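Local atomic coordinates of inactive glucansucrase (Lactobacillus reuteri, PDB entry 5JBD), a protein that is an inactive member of the glucansucrases, of glycoside hydrolase family 70, built round a TIM-type barrel and carrying a calcium ion. Residues 565-571 / 612-618; 582-586 / 599-604; 512-516 / 554-560. All blocks are in the same frame, centred on the assembly; numbering follows the deposited sequence.

Contact 1. Residues 565-571 / 612-618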
loop_
_atom_site.group_PDB
_atom_site.type_symbol
_atom_site.label_atom_id
_atom_site.label_comp_id
_atom_site.label_asym_id
_atom_site.label_seq_id
_atom_site.Cartn_x
_atom_site.Cartn_y
_atom_site.Cartn_z
ATOM N N TYR A 565 -28.673 19.282 -29.540
ATOM C CA TYR A 565 -27.547 18.784 -28.743
ATOM C C TYR A 565 -26.313 19.644 -28.971
ATOM O O TYR A 565 -26.034 20.061 -30.100
ATOM C CB TYR A 565 -27.268 17.308 -29.076
ATOM C CG TYR A 565 -28.230 16.410 -28.363
ATOM C CD1 TYR A 565 -29.499 16.190 -28.862
ATOM C CD2 TYR A 565 -27.897 15.863 -27.122
ATOM C CE1 TYR A 565 -30.402 15.402 -28.187
ATOM C CE2 TYR A 565 -28.792 15.076 -26.427
ATOM C CZ TYR A 565 -30.040 14.850 -26.960
ATOM O OH TYR A 565 -30.922 14.065 -26.286
ATOM N N ARG A 566 -25.591 19.915 -27.890
ATOM C CA ARG A 566 -24.369 20.688 -27.942
ATOM C C ARG A 566 -23.167 19.768 -28.107
ATOM O O ARG A 566 -23.073 18.723 -27.457
ATOM C CB ARG A 566 -24.211 21.512 -26.647
ATOM C CG ARG A 566 -22.996 22.432 -26.662
ATOM C CD ARG A 566 -23.069 23.500 -25.580
ATOM N NE ARG A 566 -22.817 22.970 -24.231
ATOM C CZ ARG A 566 -21.639 22.970 -23.588
ATOM N NH1 ARG A 566 -20.523 23.452 -24.145
ATOM N NH2 ARG A 566 -21.569 22.475 -22.353
ATOM N N ASN A 567 -22.230 20.204 -28.937
ATOM C CA ASN A 567 -20.975 19.508 -29.178
ATOM C C ASN A 567 -20.026 19.807 -28.016
ATOM O O ASN A 567 -19.220 20.746 -28.070
ATOM C CB ASN A 567 -20.384 19.998 -30.511
ATOM C CG ASN A 567 -19.226 19.154 -30.998
ATOM O OD1 ASN A 567 -18.693 18.328 -30.278
ATOM N ND2 ASN A 567 -18.829 19.372 -32.258
ATOM N N LEU A 568 -20.116 19.001 -26.965
ATOM C CA LEU A 568 -19.313 19.225 -25.757
ATOM C C LEU A 568 -17.820 19.027 -25.996
ATOM O O LEU A 568 -17.004 19.863 -25.591
ATOM C CB LEU A 568 -19.755 18.294 -24.633
ATOM C CG LEU A 568 -19.153 18.598 -23.248
ATOM C CD1 LEU A 568 -19.913 19.735 -22.591
ATOM C CD2 LEU A 568 -19.206 17.365 -22.371
ATOM N N ILE A 569 -17.465 17.897 -26.595
ATOM C CA ILE A 569 -16.084 17.599 -26.978
ATOM C C ILE A 569 -16.099 16.971 -28.366
ATOM O O ILE A 569 -16.895 16.078 -28.621
ATOM C CB ILE A 569 -15.402 16.602 -26.012
ATOM C CG1 ILE A 569 -15.415 17.138 -24.572
ATOM C CG2 ILE A 569 -13.968 16.305 -26.468
ATOM C CD1 ILE A 569 -14.859 16.171 -23.546
ATOM N N ASP A 570 -15.191 17.416 -29.233
ATOM C CA ASP A 570 -14.977 16.812 -30.551
ATOM C C ASP A 570 -13.466 16.737 -30.794
ATOM O O ASP A 570 -12.688 17.441 -30.139
ATOM C CB ASP A 570 -15.686 17.632 -31.642
ATOM C CG ASP A 570 -16.106 16.794 -32.873
ATOM O OD1 ASP A 570 -15.609 15.664 -33.071
ATOM O OD2 ASP A 570 -16.931 17.299 -33.669
ATOM N N THR A 571 -13.056 15.873 -31.720
ATOM C CA THR A 571 -11.637 15.657 -32.017
ATOM C C THR A 571 -11.203 16.513 -33.222
ATOM O O THR A 571 -11.952 16.641 -34.193
ATOM C CB THR A 571 -11.354 14.158 -32.263
ATOM O OG1 THR A 571 -11.826 13.392 -31.141
ATOM C CG2 THR A 571 -9.889 13.891 -32.446
ATOM N N TYR A 612 -10.934 8.082 -32.113
ATOM C CA TYR A 612 -11.895 9.191 -32.110
ATOM C C TYR A 612 -12.508 9.387 -30.740
ATOM O O TYR A 612 -12.730 8.408 -30.014
ATOM C CB TYR A 612 -13.011 8.943 -33.128
ATOM C CG TYR A 612 -14.017 10.094 -33.228
ATOM C CD1 TYR A 612 -13.698 11.274 -33.906
ATOM C CD2 TYR A 612 -15.274 10.014 -32.603
ATOM C CE1 TYR A 612 -14.599 12.333 -33.975
ATOM C CE2 TYR A 612 -16.179 11.064 -32.669
ATOM C CZ TYR A 612 -15.844 12.218 -33.363
ATOM O OH TYR A 612 -16.752 13.258 -33.434
ATOM N N LEU A 613 -12.821 10.648 -30.410
ATOM C CA LEU A 613 -13.618 10.995 -29.226
ATOM C C LEU A 613 -14.635 12.071 -29.575
ATOM O O LEU A 613 -14.278 13.111 -30.147
ATOM C CB LEU A 613 -12.729 11.479 -28.055
ATOM C CG LEU A 613 -13.477 11.915 -26.774
ATOM C CD1 LEU A 613 -14.351 10.786 -26.210
ATOM C CD2 LEU A 613 -12.504 12.427 -25.722
ATOM N N GLY A 614 -15.899 11.823 -29.230
ATOM C CA GLY A 614 -16.947 12.838 -29.331
ATOM C C GLY A 614 -17.927 12.727 -28.173
ATOM O O GLY A 614 -18.265 11.620 -27.769
ATOM N N VAL A 615 -18.403 13.859 -27.659
ATOM C CA VAL A 615 -19.408 13.864 -26.594
ATOM C C VAL A 615 -20.501 14.905 -26.856
ATOM O O VAL A 615 -20.186 16.091 -27.133
ATOM C CB VAL A 615 -18.755 14.116 -25.218
ATOM C CG1 VAL A 615 -19.802 13.986 -24.104
ATOM C CG2 VAL A 615 -17.605 13.147 -25.004
ATOM N N TRP A 616 -21.761 14.472 -26.749
ATOM C CA TRP A 616 -22.941 15.322 -27.008
ATOM C C TRP A 616 -23.851 15.370 -25.794
ATOM O O TRP A 616 -24.131 14.324 -25.196
ATOM C CB TRP A 616 -23.747 14.788 -28.206
ATOM C CG TRP A 616 -22.938 14.823 -29.470
ATOM C CD1 TRP A 616 -22.132 13.847 -29.951
ATOM C CD2 TRP A 616 -22.808 15.929 -30.361
ATOM N NE1 TRP A 616 -21.517 14.261 -31.108
ATOM C CE2 TRP A 616 -21.916 15.541 -31.382
ATOM C CE3 TRP A 616 -23.364 17.221 -30.396
ATOM C CZ2 TRP A 616 -21.562 16.392 -32.434
ATOM C CZ3 TRP A 616 -23.012 18.072 -31.451
ATOM C CH2 TRP A 616 -22.112 17.652 -32.449
ATOM N N VAL A 617 -24.324 16.570 -25.449
ATOM C CA VAL A 617 -25.296 16.760 -24.359
ATOM C C VAL A 617 -26.420 17.710 -24.770
ATOM O O VAL A 617 -26.213 18.566 -25.625
ATOM C CB VAL A 617 -24.635 17.292 -23.056
ATOM C CG1 VAL A 617 -23.644 16.275 -22.515
ATOM C CG2 VAL A 617 -23.964 18.645 -23.258
ATOM N N PRO A 618 -27.600 17.578 -24.150
ATOM C CA PRO A 618 -28.673 18.524 -24.468
ATOM C C PRO A 618 -28.311 20.004 -24.254
ATOM O O PRO A 618 -27.592 20.341 -23.318
ATOM C CB PRO A 618 -29.803 18.110 -23.511
ATOM C CG PRO A 618 -29.548 16.656 -23.239
ATOM C CD PRO A 618 -28.057 16.517 -23.228
HETATM O O HOH W 1 -25.554 22.152 -22.668
#
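Arg566 and Val617 face each other as a hydrogen-bonded pair of two antiparallel strands. Arg566 N gives its proton to Val617 O at 2.7 Å, nearly in line with the carbonyl. Val617 N returns a bond to Arg566 O. Further along, a classic beta bulge sets Leu568 and Ile569 against the single residue Val615. Val615 O receives weak bonds from Leu568 N and Ile569 N, while Val615 N donates to Ile569 O at 2.9 Å.

At the far end Thr571 OG1 bonds to Leu613 O at 2.7 Å, on a lone pair in the carbonyl plane. The carboxylate of Asp570 has several partners. Its OD1 accepts from Thr571 N and has Tyr612 OH at 2.7 Å, a weak bond. The carboxylate stands at 90° to that tyrosine ring. Asp570 OD2 accepts from Asn567 ND2, and from Ser583 OG and Asn585 ND2 of the loop 582-586. Asn567 itself lies over one face of the Trp616 ring, toward the rim of its six-membered part, with amide and ring planes only 25° apart. Its CG lies anti to the backbone N (chi1 -169°), which carries the amide there. A water joins Arg566 NE to Pro618 O.

Strand 537-542 runs along the other edge of strand 612-618. Helix 483-496 packs on the face with Ile569 and Val617, and strand 596-605 on the face with Tyr612 and Trp616.

Contact 2. Residues 582-586 / 599-604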
loop_
_atom_site.group_PDB
_atom_site.type_symbol
_atom_site.label_atom_id
_atom_site.label_comp_id
_atom_site.label_asym_id
_atom_site.label_seq_id
_atom_site.Cartn_x
_atom_site.Cartn_y
_atom_site.Cartn_z
ATOM N N ASN A 582 -12.728 23.693 -35.773
ATOM C CA ASN A 582 -11.922 22.862 -36.672
ATOM C C ASN A 582 -12.160 21.345 -36.474
ATOM O O ASN A 582 -11.246 20.542 -36.641
ATOM C CB ASN A 582 -10.427 23.244 -36.549
ATOM C CG ASN A 582 -9.637 23.040 -37.847
ATOM O OD1 ASN A 582 -10.192 23.026 -38.950
ATOM N ND2 ASN A 582 -8.318 22.890 -37.710
ATOM N N SER A 583 -13.396 20.974 -36.129
ATOM C CA SER A 583 -13.808 19.576 -36.037
ATOM C C SER A 583 -14.777 19.232 -37.178
ATOM O O SER A 583 -15.194 20.107 -37.946
ATOM C CB SER A 583 -14.458 19.299 -34.677
ATOM O OG SER A 583 -15.668 20.031 -34.542
ATOM N N GLU A 584 -15.133 17.957 -37.279
ATOM C CA GLU A 584 -16.027 17.477 -38.345
ATOM C C GLU A 584 -17.477 17.901 -38.163
ATOM O O GLU A 584 -18.235 17.891 -39.117
ATOM C CB GLU A 584 -15.970 15.958 -38.447
ATOM C CG GLU A 584 -14.606 15.409 -38.824
ATOM C CD GLU A 584 -14.498 13.920 -38.540
ATOM O OE1 GLU A 584 -14.363 13.521 -37.355
ATOM O OE2 GLU A 584 -14.554 13.146 -39.510
ATOM N N ASN A 585 -17.866 18.257 -36.940
ATOM C CA ASN A 585 -19.253 18.609 -36.619
ATOM C C ASN A 585 -19.343 20.040 -36.080
ATOM O O ASN A 585 -18.397 20.524 -35.455
ATOM C CB ASN A 585 -19.797 17.634 -35.577
ATOM C CG ASN A 585 -19.651 16.185 -36.012
ATOM O OD1 ASN A 585 -20.461 15.676 -36.789
ATOM N ND2 ASN A 585 -18.615 15.513 -35.512
ATOM N N PRO A 586 -20.491 20.710 -36.295
ATOM C CA PRO A 586 -20.685 22.077 -35.798
ATOM C C PRO A 586 -21.057 22.108 -34.296
ATOM O O PRO A 586 -21.128 21.049 -33.650
ATOM C CB PRO A 586 -21.833 22.587 -36.674
ATOM C CG PRO A 586 -22.670 21.367 -36.875
ATOM C CD PRO A 586 -21.708 20.210 -36.964
ATOM N N VAL A 599 -23.963 12.031 -37.029
ATOM C CA VAL A 599 -22.669 12.614 -36.684
ATOM C C VAL A 599 -21.619 12.157 -37.695
ATOM O O VAL A 599 -21.655 11.010 -38.152
ATOM C CB VAL A 599 -22.239 12.181 -35.242
ATOM C CG1 VAL A 599 -20.906 12.806 -34.857
ATOM C CG2 VAL A 599 -23.303 12.566 -34.212
ATOM N N THR A 600 -20.673 13.042 -38.007
ATOM C CA THR A 600 -19.514 12.703 -38.837
ATOM C C THR A 600 -18.259 12.438 -38.009
ATOM O O THR A 600 -17.902 13.240 -37.143
ATOM C CB THR A 600 -19.211 13.828 -39.852
ATOM O OG1 THR A 600 -20.385 14.097 -40.605
ATOM C CG2 THR A 600 -18.090 13.435 -40.808
ATOM N N VAL A 601 -17.575 11.329 -38.312
ATOM C CA VAL A 601 -16.426 10.859 -37.540
ATOM C C VAL A 601 -15.322 10.347 -38.449
ATOM O O VAL A 601 -15.585 9.969 -39.585
ATOM C CB VAL A 601 -16.840 9.722 -36.570
ATOM C CG1 VAL A 601 -17.915 10.213 -35.593
ATOM C CG2 VAL A 601 -17.330 8.483 -37.313
ATOM N N LYS A 602 -14.104 10.298 -37.921
ATOM C CA LYS A 602 -12.951 9.674 -38.586
ATOM C C LYS A 602 -11.844 9.395 -37.585
ATOM O O LYS A 602 -11.896 9.869 -36.447
ATOM C CB LYS A 602 -12.413 10.573 -39.695
ATOM C CG LYS A 602 -11.687 11.819 -39.203
ATOM C CD LYS A 602 -11.340 12.759 -40.356
ATOM C CE LYS A 602 -9.936 12.513 -40.879
ATOM N NZ LYS A 602 -8.871 12.883 -39.892
ATOM N N GLY A 603 -10.839 8.632 -38.005
ATOM C CA GLY A 603 -9.663 8.377 -37.185
ATOM C C GLY A 603 -8.712 9.576 -37.107
ATOM O O GLY A 603 -8.475 10.251 -38.118
ATOM N N TYR A 604 -8.177 9.826 -35.909
ATOM C CA TYR A 604 -7.165 10.854 -35.671
ATOM C C TYR A 604 -6.002 10.274 -34.893
ATOM O O TYR A 604 -6.118 9.236 -34.220
ATOM C CB TYR A 604 -7.737 12.002 -34.853
ATOM C CG TYR A 604 -8.777 12.824 -35.547
ATOM C CD1 TYR A 604 -10.119 12.482 -35.482
ATOM C CD2 TYR A 604 -8.429 13.974 -36.240
ATOM C CE1 TYR A 604 -11.092 13.257 -36.093
ATOM C CE2 TYR A 604 -9.396 14.762 -36.861
ATOM C CZ TYR A 604 -10.722 14.396 -36.787
ATOM O OH TYR A 604 -11.696 15.157 -37.397
#
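Glu584 lays its side chain along residues 600-604 and has the most surface buried by this contact. Its CB rests 3.6 Å from Thr600 O, and its OE2 is 3.8 Å from Thr600 CG2. The carboxylate then reaches past Val601 to the start of the Lys602 side chain, where OE2 comes 3.2 Å from Lys602 CG. OE1 lies in the ring plane of Tyr604, at its edge, 3.1 Å from Tyr604 OH. Carboxylate and ring planes are 81° apart. OE2 accepts a hydrogen bond from Gln549 NE2. Lys602 NZ does not pair with Glu584. It forms a salt bridge with Glu573, bonds to Gly603 O and lies over one face of the Tyr604 ring, toward its rim.

Thr600 is gripped through its backbone by the amide of Asn585. Thr600 N donates to Asn585 OD1 at 2.9 Å, on a lone pair in the carbonyl plane. Asn585 ND2 donates to Thr600 O, also at 2.9 Å. The two bonds fix the rotation of the amide, so the loop side chain pairs with the strand as a backbone would. The amide also touches Val599 CG1.

The loop 582-586 runs between strands 576-577 and 588-590. Asn585 sits at one edge of strand 596-605, whose other edge pairs with strand 550-555. Tyr612 of strand 612-618 packs on Glu584 and Asn585, and Trp616 on Asn585.

Contact 3. Residues 512-516 / 554-560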
loop_
_atom_site.group_PDB
_atom_site.type_symbol
_atom_site.label_atom_id
_atom_site.label_comp_id
_atom_site.label_asym_id
_atom_site.label_seq_id
_atom_site.Cartn_x
_atom_site.Cartn_y
_atom_site.Cartn_z
ATOM N N ALA A 512 -20.884 3.816 -29.587
ATOM C CA ALA A 512 -21.661 4.885 -28.960
ATOM C C ALA A 512 -22.178 4.378 -27.622
ATOM O O ALA A 512 -22.788 3.289 -27.550
ATOM C CB ALA A 512 -22.816 5.305 -29.860
ATOM N N SER A 513 -21.861 5.117 -26.560
ATOM C CA SER A 513 -22.364 4.850 -25.210
ATOM C C SER A 513 -23.321 5.978 -24.869
ATOM O O SER A 513 -22.912 7.133 -24.816
ATOM C CB SER A 513 -21.223 4.796 -24.202
ATOM O OG SER A 513 -21.715 4.428 -22.930
ATOM N N VAL A 514 -24.598 5.627 -24.697
ATOM C CA VAL A 514 -25.675 6.595 -24.553
ATOM C C VAL A 514 -26.320 6.434 -23.183
ATOM O O VAL A 514 -26.642 5.304 -22.792
ATOM C CB VAL A 514 -26.749 6.405 -25.647
ATOM C CG1 VAL A 514 -27.986 7.252 -25.368
ATOM C CG2 VAL A 514 -26.172 6.785 -27.020
ATOM N N ARG A 515 -26.522 7.551 -22.488
ATOM C CA ARG A 515 -27.376 7.597 -21.297
ATOM C C ARG A 515 -28.666 8.328 -21.632
ATOM O O ARG A 515 -28.637 9.372 -22.284
ATOM C CB ARG A 515 -26.631 8.255 -20.123
ATOM C CG ARG A 515 -25.355 7.520 -19.693
ATOM C CD ARG A 515 -25.625 6.099 -19.193
ATOM N NE ARG A 515 -26.470 6.085 -17.996
ATOM C CZ ARG A 515 -26.058 6.350 -16.752
ATOM N NH1 ARG A 515 -24.789 6.655 -16.502
ATOM N NH2 ARG A 515 -26.935 6.315 -15.738
ATOM N N TYR A 516 -29.803 7.769 -21.224
ATOM C CA TYR A 516 -31.105 8.275 -21.700
ATOM C C TYR A 516 -31.656 9.449 -20.895
ATOM O O TYR A 516 -32.569 10.123 -21.369
ATOM C CB TYR A 516 -32.145 7.140 -21.783
ATOM C CG TYR A 516 -31.759 6.091 -22.793
ATOM C CD1 TYR A 516 -31.775 6.380 -24.158
ATOM C CD2 TYR A 516 -31.360 4.826 -22.403
ATOM C CE1 TYR A 516 -31.378 5.446 -25.106
ATOM C CE2 TYR A 516 -30.998 3.864 -23.348
ATOM C CZ TYR A 516 -31.005 4.185 -24.697
ATOM O OH TYR A 516 -30.640 3.252 -25.646
ATOM N N ILE A 554 -26.698 7.823 -34.105
ATOM C CA ILE A 554 -26.740 7.548 -32.656
ATOM C C ILE A 554 -28.183 7.592 -32.164
ATOM O O ILE A 554 -28.877 8.570 -32.393
ATOM C CB ILE A 554 -25.950 8.608 -31.840
ATOM C CG1 ILE A 554 -24.585 8.893 -32.468
ATOM C CG2 ILE A 554 -25.814 8.175 -30.375
ATOM C CD1 ILE A 554 -23.752 7.663 -32.749
ATOM N N ASN A 555 -28.630 6.552 -31.474
ATOM C CA ASN A 555 -29.970 6.552 -30.912
ATOM C C ASN A 555 -29.989 7.203 -29.526
ATOM O O ASN A 555 -29.627 6.568 -28.528
ATOM C CB ASN A 555 -30.543 5.140 -30.826
ATOM C CG ASN A 555 -31.983 5.136 -30.345
ATOM O OD1 ASN A 555 -32.631 6.189 -30.302
ATOM N ND2 ASN A 555 -32.509 3.959 -30.026
ATOM N N MET A 556 -30.462 8.447 -29.463
ATOM C CA MET A 556 -30.596 9.173 -28.193
ATOM C C MET A 556 -31.832 8.752 -27.383
ATOM O O MET A 556 -31.916 9.048 -26.183
ATOM C CB MET A 556 -30.619 10.685 -28.450
ATOM C CG MET A 556 -29.459 11.203 -29.302
ATOM S SD MET A 556 -27.822 10.806 -28.641
ATOM C CE MET A 556 -27.811 11.823 -27.175
ATOM N N GLY A 557 -32.784 8.091 -28.039
ATOM C CA GLY A 557 -34.003 7.604 -27.407
ATOM C C GLY A 557 -35.245 8.405 -27.754
ATOM O O GLY A 557 -35.158 9.566 -28.160
ATOM N N ARG A 558 -36.402 7.784 -27.540
ATOM C CA ARG A 558 -37.708 8.382 -27.836
ATOM C C ARG A 558 -38.007 9.630 -27.008
ATOM O O ARG A 558 -38.797 10.460 -27.427
ATOM C CB ARG A 558 -38.856 7.369 -27.614
ATOM C CG ARG A 558 -38.868 6.197 -28.580
ATOM C CD ARG A 558 -39.325 6.629 -29.966
ATOM N NE ARG A 558 -39.124 5.572 -30.953
ATOM C CZ ARG A 558 -39.220 5.739 -32.270
ATOM N NH1 ARG A 558 -39.528 6.931 -32.790
ATOM N NH2 ARG A 558 -39.012 4.695 -33.079
ATOM N N ALA A 559 -37.373 9.762 -25.844
ATOM C CA ALA A 559 -37.500 10.974 -25.039
ATOM C C ALA A 559 -36.819 12.183 -25.658
ATOM O O ALA A 559 -37.018 13.293 -25.178
ATOM C CB ALA A 559 -36.948 10.735 -23.633
ATOM N N HIS A 560 -36.027 11.986 -26.718
ATOM C CA HIS A 560 -35.181 13.032 -27.257
ATOM C C HIS A 560 -35.317 13.263 -28.768
ATOM O O HIS A 560 -34.327 13.522 -29.454
ATOM C CB HIS A 560 -33.742 12.705 -26.884
ATOM C CG HIS A 560 -33.537 12.579 -25.407
ATOM N ND1 HIS A 560 -33.560 13.667 -24.568
ATOM C CD2 HIS A 560 -33.366 11.495 -24.617
ATOM C CE1 HIS A 560 -33.387 13.261 -23.322
ATOM N NE2 HIS A 560 -33.265 11.946 -23.325
HETATM O O HOH W 2 -29.921 10.402 -24.540
HETATM O O HOH W 3 -28.668 4.035 -27.615
#
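Val514 and Ile554 meet through their methyl groups, with CG2 of Val514 3.6 Å from CG2 of Ile554. The two side chains lie at a slant to each other. Ile554 CD1 reaches on to Ala512 CB at 3.8 Å. The other branch of Val514, CG1, is anti to the backbone N (chi1 170°) and rests on Asn555 O.

The Tyr516 ring turns an edge to the turn that follows strand 550-555. Met556 O lies near the ring plane, 3.4 Å from Tyr516 CD1. Gly557 comes close to this same ring, at backbone angles suited to glycine. Asn555 OD1 accepts from Gly557 N, an Asx turn. His560 also uses an edge: NE2 donates to Tyr516 O at 2.8 Å, with the oxygen in the imidazole plane and the bond nearly straight at 165°. His560 ND1 bonds to Gln563 OE1, so both ring nitrogens have a partner, which limits the rotation of the ring.

Two waters complete the join. One links Arg515 O to Met556 O, the other Tyr516 OH to Asn555 O. Tyr516 OH also bonds to Thr502 OG1. Strand 510-515 lies between strands 501-505 and 537-542. Ile554 and Met556 pack on strand 537-542, and Met556 and His560 meet Tyr565 of strand 564-571.

How the contacts relate
The three contacts belong to one beta-rich region, centred 38 to 43 Å from the centre of the chain. Its antiparallel sheets are consistent with the C domain of family 70 proteins, apart from the barrel. Contact 1 lies between the other two, its centre about 10 Å from that of contact 2 and about 13 Å from that of contact 3. Contact 2 is nested in the chain loop that contact 1 closes, and Asp570 and Asn567 tie the two together. Tyr565 CE2 of contact 1 lies 3.5 Å from Met556 CE of contact 3. Contacts 2 and 3, about 19 Å apart, share the sheet of 550-555 with 596-605. None includes a calcium ligand.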